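Local coordinates for lipoprotein, putative (Bacillus anthracis, PDB 4O4A) that is of unknown function, but as a putative lipoprotein is probably held at the bacterial cell surface by a lipid, at residues Tyr32-Pro35 with Asp41-Val44; Ile43-Val48 with Gln159-Arg164; Phe121-Val126 with Lys152-Leu157. One frame throughout, in Å; residues are numbered along the deposited sequence.

Interaction 1: residues Tyr32-Pro35 with Asp41-Val44; sequences YLIP and DLIV
The ring of Tyr32 meets Val44 at its edge: Val44 CG2 lies near the ring plane, 4.4 Å from Tyr32 CE1, so the methyl faces the rim loosely and not over a face. The ring of Tyr87, nearly parallel to that of Tyr32 with the planes at about 10°, is its aromatic neighbour. This is face-to-face packing of two β-sheets. Strand 30-35 belongs to one mixed sheet and strand 40-45 to another, no hydrogen bond joins residues 32-35 to 41-44, and the paired CA atoms stand well apart, with Tyr32 CA and Val44 CA separated by 10.0 Å. The spacing narrows slightly at the next pair, where Ile34 CA and Leu42 CA are 8.9 Å apart. The pairing of Tyr32 with Val44 and of Ile34 with Leu42 runs in opposite chain directions, and these alternate residues all send their CB atoms into the interface, as the two-residue repeat of a strand requires. All four are buried. Leu42 also rests on Leu124 and Val126 of strand 117-126, and Val44 on Val63 and Phe65, so both sheets contribute to the apolar layer. With Ile34 CG1 beside the backbone N (chi1 -64°), that branch is the one that reaches Leu42. The two side chains run nearly perpendicular to each other, with Ile34 CG1 4.0 Å from Leu42 CD1.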
loop_
_atom_site.group_PDB
_atom_site.type_symbol
_atom_site.label_atom_id
_atom_site.label_comp_id
_atom_site.label_asym_id
_atom_site.label_seq_id
_atom_site.Cartn_x
_atom_site.Cartn_y
_atom_site.Cartn_z
ATOM N N TYR B 32 -28.558 -19.820 -3.790
ATOM C CA TYR B 32 -27.827 -18.804 -3.055
ATOM C C TYR B 32 -28.388 -17.445 -3.409
ATOM O O TYR B 32 -28.452 -17.094 -4.574
ATOM C CB TYR B 32 -26.340 -18.850 -3.401
ATOM C CG TYR B 32 -25.667 -20.132 -2.996
ATOM C CD1 TYR B 32 -25.097 -20.271 -1.739
ATOM C CD2 TYR B 32 -25.612 -21.220 -3.862
ATOM C CE1 TYR B 32 -24.471 -21.455 -1.369
ATOM C CE2 TYR B 32 -25.004 -22.412 -3.500
ATOM C CZ TYR B 32 -24.432 -22.523 -2.256
ATOM O OH TYR B 32 -23.821 -23.694 -1.897
ATOM N N LEU B 33 -28.791 -16.690 -2.394
ATOM C CA LEU B 33 -29.318 -15.351 -2.594
ATOM C C LEU B 33 -28.299 -14.346 -2.098
ATOM O O LEU B 33 -27.990 -14.301 -0.909
ATOM C CB LEU B 33 -30.617 -15.181 -1.833
ATOM C CG LEU B 33 -31.669 -16.230 -2.165
ATOM C CD1 LEU B 33 -32.929 -15.984 -1.356
ATOM C CD2 LEU B 33 -31.992 -16.236 -3.649
ATOM N N ILE B 34 -27.756 -13.563 -3.019
ATOM C CA ILE B 34 -26.763 -12.566 -2.696
ATOM C C ILE B 34 -27.355 -11.152 -2.799
ATOM O O ILE B 34 -28.050 -10.831 -3.757
ATOM C CB ILE B 34 -25.566 -12.613 -3.688
ATOM C CG1 ILE B 34 -24.800 -13.930 -3.621
ATOM C CG2 ILE B 34 -24.583 -11.502 -3.379
ATOM C CD1 ILE B 34 -25.443 -15.071 -4.351
ATOM N N PRO B 35 -27.073 -10.292 -1.821
ATOM C CA PRO B 35 -27.540 -8.916 -1.983
ATOM C C PRO B 35 -26.939 -8.325 -3.256
ATOM O O PRO B 35 -25.738 -8.430 -3.472
ATOM C CB PRO B 35 -27.000 -8.224 -0.738
ATOM C CG PRO B 35 -26.990 -9.299 0.288
ATOM C CD PRO B 35 -26.582 -10.546 -0.460
ATOM N N ASP B 41 -15.986 -11.890 -1.316
ATOM C CA ASP B 41 -15.974 -13.176 -0.658
ATOM C C ASP B 41 -17.273 -13.490 0.031
ATOM O O ASP B 41 -17.897 -12.609 0.588
ATOM C CB ASP B 41 -14.861 -13.191 0.363
ATOM C CG ASP B 41 -13.510 -12.941 -0.262
ATOM O OD1 ASP B 41 -13.158 -13.663 -1.218
ATOM O OD2 ASP B 41 -12.800 -12.025 0.199
ATOM N N LEU B 42 -17.668 -14.763 -0.018
ATOM C CA LEU B 42 -18.888 -15.236 0.605
ATOM C C LEU B 42 -18.568 -16.425 1.496
ATOM O O LEU B 42 -17.757 -17.295 1.143
ATOM C CB LEU B 42 -19.899 -15.670 -0.445
ATOM C CG LEU B 42 -20.422 -14.582 -1.358
ATOM C CD1 LEU B 42 -21.223 -15.191 -2.492
ATOM C CD2 LEU B 42 -21.264 -13.592 -0.588
ATOM N N ILE B 43 -19.216 -16.470 2.646
ATOM C CA ILE B 43 -19.004 -17.555 3.563
ATOM C C ILE B 43 -20.323 -18.068 4.112
ATOM O O ILE B 43 -21.196 -17.296 4.504
ATOM C CB ILE B 43 -18.110 -17.131 4.734
ATOM C CG1 ILE B 43 -16.766 -16.603 4.220
ATOM C CG2 ILE B 43 -17.896 -18.302 5.668
ATOM C CD1 ILE B 43 -15.796 -16.148 5.296
ATOM N N VAL B 44 -20.449 -19.390 4.121
ATOM C CA VAL B 44 -21.610 -20.050 4.680
ATOM C C VAL B 44 -21.084 -20.948 5.767
ATOM O O VAL B 44 -20.139 -21.711 5.535
ATOM C CB VAL B 44 -22.331 -20.929 3.657
ATOM C CG1 VAL B 44 -23.562 -21.554 4.295
ATOM C CG2 VAL B 44 -22.742 -20.115 2.449
#

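Interaction 2: residues Ile43-Val48 with Gln159-Arg164; sequences IVVYNV and QRIQER
Val45 ends the extended run of residues 43-45 and, with Val48, faces Ile161 on the helical segment 159-164. Between the two valines the chain leaves the strand, and Asn47 adopts left-handed helical backbone angles (phi 57°, psi 35°), which help turn the chain so that Val48 also points toward the helix. The nearest CA pair across the segments is Val48 CA and Ile161 CA, 7.9 Å apart, close enough for side chains to meet. Regular helical bonding runs through the contact, Glu163 N donating to Gln159 O at 2.9 Å. No hydrogen bond crosses between the segments; what meets is aliphatic carbon from Val45, Val48 and Ile161.

Ile161 carries the whole helical side of it, and its two branches divide the work. Its CG1 stands beside the backbone N (chi1 -73°), and the extended chain beyond brings CD1 to Val45 in a tip-to-tip approach. Ile161 CD1 lies 3.9 Å from Val45 CG1 and 4.2 Å from Val45 CG2, so the methyl sits before the fork of the valine, almost evenly shared. The other branch serves Val48: Ile161 CG2 is 4.0 Å from Val48 CG1, and here the two side chains slant past one another. All three residues are buried.

The contact is the packing of helix 149-166 on the four-stranded mixed sheet, at the C-terminal end of strand 40-45 and the turn that follows it. Leu157, about one helical turn before Ile161, also covers Val45. From the sheet, Phe119 of strand 117-126 touches both valines and Val72 of strand 70-72 touches Val48, while Asn47 ND2 bonds to Glu118 O and fastens the turn to strand 117-126.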
loop_
_atom_site.group_PDB
_atom_site.type_symbol
_atom_site.label_atom_id
_atom_site.label_comp_id
_atom_site.label_asym_id
_atom_site.label_seq_id
_atom_site.Cartn_x
_atom_site.Cartn_y
_atom_site.Cartn_z
ATOM N N ILE B 43 -19.216 -16.470 2.646
ATOM C CA ILE B 43 -19.004 -17.555 3.563
ATOM C C ILE B 43 -20.323 -18.068 4.112
ATOM O O ILE B 43 -21.196 -17.296 4.504
ATOM C CB ILE B 43 -18.110 -17.131 4.734
ATOM C CG1 ILE B 43 -16.766 -16.603 4.220
ATOM C CG2 ILE B 43 -17.896 -18.302 5.668
ATOM C CD1 ILE B 43 -15.796 -16.148 5.296
ATOM N N VAL B 44 -20.449 -19.390 4.121
ATOM C CA VAL B 44 -21.610 -20.050 4.680
ATOM C C VAL B 44 -21.084 -20.948 5.767
ATOM O O VAL B 44 -20.139 -21.711 5.535
ATOM C CB VAL B 44 -22.331 -20.929 3.657
ATOM C CG1 VAL B 44 -23.562 -21.554 4.295
ATOM C CG2 VAL B 44 -22.742 -20.115 2.449
ATOM N N VAL B 45 -21.650 -20.856 6.956
ATOM C CA VAL B 45 -21.202 -21.708 8.054
ATOM C C VAL B 45 -22.378 -22.522 8.528
ATOM O O VAL B 45 -23.438 -21.978 8.822
ATOM C CB VAL B 45 -20.632 -20.908 9.217
ATOM C CG1 VAL B 45 -20.145 -21.857 10.312
ATOM C CG2 VAL B 45 -19.496 -20.025 8.743
ATOM N N TYR B 46 -22.180 -23.828 8.597
ATOM C CA TYR B 46 -23.237 -24.743 8.985
ATOM C C TYR B 46 -23.094 -25.247 10.413
ATOM O O TYR B 46 -22.090 -25.005 11.094
ATOM C CB TYR B 46 -23.229 -25.950 8.041
ATOM C CG TYR B 46 -23.585 -25.626 6.602
ATOM C CD1 TYR B 46 -22.638 -25.107 5.737
ATOM C CD2 TYR B 46 -24.861 -25.870 6.114
ATOM C CE1 TYR B 46 -22.962 -24.814 4.425
ATOM C CE2 TYR B 46 -25.197 -25.587 4.808
ATOM C CZ TYR B 46 -24.238 -25.055 3.967
ATOM O OH TYR B 46 -24.563 -24.793 2.657
ATOM N N ASN B 47 -24.132 -25.947 10.853
ATOM C CA ASN B 47 -24.172 -26.557 12.159
ATOM C C ASN B 47 -23.964 -25.559 13.294
ATOM O O ASN B 47 -23.368 -25.882 14.305
ATOM C CB ASN B 47 -23.130 -27.664 12.234
ATOM C CG ASN B 47 -23.366 -28.594 13.391
ATOM O OD1 ASN B 47 -24.508 -28.890 13.744
ATOM N ND2 ASN B 47 -22.291 -29.071 13.982
ATOM N N VAL B 48 -24.478 -24.349 13.120
ATOM C CA VAL B 48 -24.389 -23.323 14.147
ATOM C C VAL B 48 -25.682 -23.373 14.958
ATOM O O VAL B 48 -26.746 -23.001 14.460
ATOM C CB VAL B 48 -24.235 -21.934 13.528
ATOM C CG1 VAL B 48 -24.169 -20.862 14.608
ATOM C CG2 VAL B 48 -22.994 -21.892 12.657
ATOM N N GLN B 159 -15.531 -15.494 15.285
ATOM C CA GLN B 159 -15.599 -14.795 16.536
ATOM C C GLN B 159 -17.023 -14.308 16.774
ATOM O O GLN B 159 -17.537 -14.464 17.878
ATOM C CB GLN B 159 -14.618 -13.631 16.558
ATOM C CG GLN B 159 -14.575 -12.897 17.881
ATOM C CD GLN B 159 -13.424 -11.945 17.934
ATOM O OE1 GLN B 159 -12.621 -11.949 18.884
ATOM N NE2 GLN B 159 -13.291 -11.154 16.891
ATOM N N ARG B 160 -17.648 -13.707 15.757
ATOM C CA ARG B 160 -19.031 -13.235 15.897
ATOM C C ARG B 160 -19.937 -14.389 16.263
ATOM O O ARG B 160 -20.860 -14.221 17.052
ATOM C CB ARG B 160 -19.595 -12.482 14.661
ATOM C CG ARG B 160 -19.088 -11.051 14.531
ATOM C CD ARG B 160 -19.902 -10.187 13.543
ATOM N NE ARG B 160 -20.257 -10.840 12.263
ATOM C CZ ARG B 160 -19.440 -10.958 11.208
ATOM N NH1 ARG B 160 -19.877 -11.546 10.095
ATOM N NH2 ARG B 160 -18.184 -10.504 11.257
ATOM N N ILE B 161 -19.664 -15.560 15.694
ATOM C CA ILE B 161 -20.446 -16.758 15.984
ATOM C C ILE B 161 -20.290 -17.186 17.438
ATOM O O ILE B 161 -21.271 -17.332 18.159
ATOM C CB ILE B 161 -20.054 -17.928 15.060
ATOM C CG1 ILE B 161 -20.584 -17.670 13.645
ATOM C CG2 ILE B 161 -20.638 -19.237 15.575
ATOM C CD1 ILE B 161 -20.167 -18.706 12.626
ATOM N N GLN B 162 -19.052 -17.386 17.865
ATOM C CA GLN B 162 -18.786 -17.791 19.236
ATOM C C GLN B 162 -19.392 -16.816 20.250
ATOM O O GLN B 162 -20.013 -17.227 21.228
ATOM C CB GLN B 162 -17.280 -18.003 19.420
ATOM C CG GLN B 162 -16.802 -19.332 18.826
ATOM C CD GLN B 162 -16.712 -20.469 19.841
ATOM O OE1 GLN B 162 -16.406 -20.253 21.016
ATOM N NE2 GLN B 162 -16.917 -21.693 19.377
ATOM N N GLU B 163 -19.267 -15.532 19.972
ATOM C CA GLU B 163 -19.760 -14.486 20.843
ATOM C C GLU B 163 -21.302 -14.405 20.873
ATOM O O GLU B 163 -21.896 -14.540 21.927
ATOM C CB GLU B 163 -19.018 -13.200 20.417
ATOM C CG GLU B 163 -19.312 -11.837 21.045
ATOM C CD GLU B 163 -18.290 -10.770 20.616
ATOM O OE1 GLU B 163 -17.338 -11.096 19.874
ATOM O OE2 GLU B 163 -18.427 -9.593 21.025
ATOM N N ARG B 164 -21.948 -14.277 19.722
ATOM C CA ARG B 164 -23.411 -14.171 19.655
ATOM C C ARG B 164 -24.149 -15.471 19.952
ATOM O O ARG B 164 -25.091 -15.486 20.744
ATOM C CB ARG B 164 -23.842 -13.657 18.263
ATOM C CG ARG B 164 -25.297 -13.177 18.183
ATOM C CD ARG B 164 -26.344 -14.279 18.230
ATOM N NE ARG B 164 -27.704 -13.748 18.260
ATOM C CZ ARG B 164 -28.397 -13.332 17.200
ATOM N NH1 ARG B 164 -27.860 -13.332 15.981
ATOM N NH2 ARG B 164 -29.637 -12.880 17.366
#

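Interaction 3: residues Phe121-Val126 with Lys152-Leu157; sequences FANLEV and KKMRDL
A selenomethionine methyl placed over the ring face of Phe121 is the striking feature here: Met154 CE stands 3.7 Å from the ring centroid of Phe121, 27° off the ring normal. It is a CH-pi contact within a Met-aromatic pair, and it packs helix 149-166 against strand 117-126 of the four-stranded mixed sheet. The methyl is not centred. It is displaced from the middle of the ring toward the side of Phe121 CG and CD1. The selenium follows behind: Met154 SE is 5.3 Å from the Phe121 centroid and 22° off the normal. Methyl and selenium therefore lie over the same face, the selenium at a distance and the methyl making the close contact.

Met154 CG lies anti to the backbone N (chi1 174°), taking the side chain off the helix; bends further along bring CE to the ring, and the selenomethionine chain comes in almost square to the phenylalanine. The backbones stay apart, Asn123 CA and Met154 CA being 9.0 Å from one another. Phe121 and Asn123, alternate residues of the strand, both meet the one methyl, whereas Ala122 between them points away. The touch of Asn123 is light, and its amide nitrogen ND2 is hydrogen-bonded to Ser108 OG on strand 104-114.

Met154 is buried, but the outer flank of the helix is polar and approaches a second subunit, where Lys152 packs on Gly94 and Arg155 on Glu57 of that subunit. One turn of this flank is bridged by a salt bridge in which Lys152 NZ bonds to the syn lone pair of Asp156 OD2 at 2.7 Å.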
loop_
_atom_site.group_PDB
_atom_site.type_symbol
_atom_site.label_atom_id
_atom_site.label_comp_id
_atom_site.label_asym_id
_atom_site.label_seq_id
_atom_site.Cartn_x
_atom_site.Cartn_y
_atom_site.Cartn_z
ATOM N N PHE B 121 -17.987 -25.450 6.650
ATOM C CA PHE B 121 -18.136 -24.152 5.985
ATOM C C PHE B 121 -17.843 -24.211 4.503
ATOM O O PHE B 121 -17.260 -25.179 3.995
ATOM C CB PHE B 121 -17.196 -23.137 6.603
ATOM C CG PHE B 121 -15.747 -23.514 6.483
ATOM C CD1 PHE B 121 -15.050 -23.256 5.328
ATOM C CD2 PHE B 121 -15.085 -24.132 7.535
ATOM C CE1 PHE B 121 -13.720 -23.605 5.215
ATOM C CE2 PHE B 121 -13.755 -24.485 7.426
ATOM C CZ PHE B 121 -13.075 -24.223 6.262
ATOM N N ALA B 122 -18.237 -23.145 3.816
ATOM C CA ALA B 122 -18.008 -23.029 2.405
ATOM C C ALA B 122 -17.565 -21.624 2.072
ATOM O O ALA B 122 -18.108 -20.644 2.589
ATOM C CB ALA B 122 -19.268 -23.377 1.638
ATOM N N ASN B 123 -16.577 -21.539 1.190
ATOM C CA ASN B 123 -16.052 -20.276 0.721
ATOM C C ASN B 123 -16.367 -20.095 -0.732
ATOM O O ASN B 123 -15.990 -20.920 -1.568
ATOM C CB ASN B 123 -14.549 -20.226 0.909
ATOM C CG ASN B 123 -14.154 -19.947 2.321
ATOM O OD1 ASN B 123 -14.478 -18.895 2.846
ATOM N ND2 ASN B 123 -13.407 -20.866 2.936
ATOM N N LEU B 124 -17.093 -19.034 -1.035
ATOM C CA LEU B 124 -17.417 -18.705 -2.398
ATOM C C LEU B 124 -17.067 -17.263 -2.606
ATOM O O LEU B 124 -16.781 -16.537 -1.673
ATOM C CB LEU B 124 -18.896 -18.869 -2.699
ATOM C CG LEU B 124 -19.498 -20.257 -2.602
ATOM C CD1 LEU B 124 -19.981 -20.449 -1.182
ATOM C CD2 LEU B 124 -20.671 -20.401 -3.559
ATOM N N GLU B 125 -17.135 -16.845 -3.852
ATOM C CA GLU B 125 -16.811 -15.500 -4.200
ATOM C C GLU B 125 -17.711 -15.109 -5.337
ATOM O O GLU B 125 -17.974 -15.908 -6.244
ATOM C CB GLU B 125 -15.351 -15.444 -4.603
ATOM C CG GLU B 125 -14.827 -14.065 -4.886
ATOM C CD GLU B 125 -13.365 -14.058 -5.282
ATOM O OE1 GLU B 125 -12.658 -15.062 -5.059
ATOM O OE2 GLU B 125 -12.921 -13.029 -5.831
ATOM N N VAL B 126 -18.181 -13.873 -5.308
ATOM C CA VAL B 126 -19.065 -13.389 -6.353
ATOM C C VAL B 126 -18.500 -12.126 -6.944
ATOM O O VAL B 126 -17.763 -11.378 -6.271
ATOM C CB VAL B 126 -20.471 -13.098 -5.795
ATOM C CG1 VAL B 126 -20.432 -12.005 -4.729
ATOM C CG2 VAL B 126 -21.426 -12.702 -6.898
ATOM N N LYS B 152 -9.431 -13.404 6.792
ATOM C CA LYS B 152 -9.809 -12.473 7.823
ATOM C C LYS B 152 -11.317 -12.483 8.009
ATOM O O LYS B 152 -11.804 -12.481 9.135
ATOM C CB LYS B 152 -9.354 -11.050 7.511
ATOM C CG LYS B 152 -9.606 -10.120 8.693
ATOM C CD LYS B 152 -9.240 -8.675 8.408
ATOM C CE LYS B 152 -9.197 -7.863 9.689
ATOM N NZ LYS B 152 -10.428 -7.980 10.502
ATOM N N LYS B 153 -12.056 -12.468 6.906
ATOM C CA LYS B 153 -13.513 -12.481 6.986
ATOM C C LYS B 153 -13.977 -13.666 7.832
ATOM O O LYS B 153 -14.877 -13.522 8.657
ATOM C CB LYS B 153 -14.139 -12.527 5.590
ATOM C CG LYS B 153 -15.661 -12.608 5.605
ATOM C CD LYS B 153 -16.288 -12.653 4.208
ATOM C CE LYS B 153 -16.619 -11.287 3.632
ATOM N NZ LYS B 153 -17.734 -10.672 4.385
HETATM N N MSE B 154 -13.341 -14.819 7.625
HETATM C CA MSE B 154 -13.668 -16.046 8.349
HETATM C C MSE B 154 -13.276 -15.927 9.799
HETATM O O MSE B 154 -14.030 -16.289 10.706
HETATM C CB MSE B 154 -12.913 -17.210 7.693
HETATM C CG MSE B 154 -13.062 -18.531 8.447
HETATM SE SE MSE B 154 -14.954 -19.107 8.539
HETATM C CE MSE B 154 -14.979 -20.273 6.996
ATOM N N ARG B 155 -12.078 -15.429 10.019
ATOM C CA ARG B 155 -11.565 -15.248 11.350
ATOM C C ARG B 155 -12.563 -14.431 12.151
ATOM O O ARG B 155 -12.938 -14.826 13.243
ATOM C CB ARG B 155 -10.233 -14.515 11.279
ATOM C CG ARG B 155 -9.465 -14.553 12.568
ATOM C CD ARG B 155 -8.084 -13.872 12.457
ATOM N NE ARG B 155 -7.436 -14.186 11.210
ATOM C CZ ARG B 155 -7.008 -13.310 10.301
ATOM N NH1 ARG B 155 -7.051 -11.994 10.499
ATOM N NH2 ARG B 155 -6.445 -13.773 9.200
ATOM N N ASP B 156 -13.016 -13.314 11.581
ATOM C CA ASP B 156 -13.963 -12.427 12.249
ATOM C C ASP B 156 -15.330 -13.055 12.404
ATOM O O ASP B 156 -15.984 -12.873 13.425
ATOM C CB ASP B 156 -14.092 -11.101 11.500
ATOM C CG ASP B 156 -12.783 -10.309 11.462
ATOM O OD1 ASP B 156 -11.914 -10.514 12.342
ATOM O OD2 ASP B 156 -12.622 -9.467 10.551
ATOM N N LEU B 157 -15.761 -13.805 11.405
ATOM C CA LEU B 157 -17.075 -14.435 11.453
ATOM C C LEU B 157 -17.151 -15.475 12.552
ATOM O O LEU B 157 -18.163 -15.578 13.237
ATOM C CB LEU B 157 -17.415 -15.083 10.113
ATOM C CG LEU B 157 -18.742 -15.847 10.065
ATOM C CD1 LEU B 157 -19.917 -14.962 10.462
ATOM C CD2 LEU B 157 -18.972 -16.455 8.699
#

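How the interactions relate
Strand 40-45 is covered on both sides: interaction 1 joins it to the other sheet, while interaction 2, about 14 Å away between centres, joins its end to helix 149-166. Interaction 3 uses an earlier part of that helix on the adjacent strand 117-126. The two strands are joined directly, since Val44 O and Ala122 N lie 2.9 Å apart, a probable hydrogen bond. Interactions 1 and 2 are buried. Interaction 2 is purely aliphatic, interaction 1 adds a ring edge, and interaction 3, only partly buried, sets a selenomethionine methyl over a ring face, beside polar groups. Both segments of interaction 3 fall in the sequence between those of interaction 2.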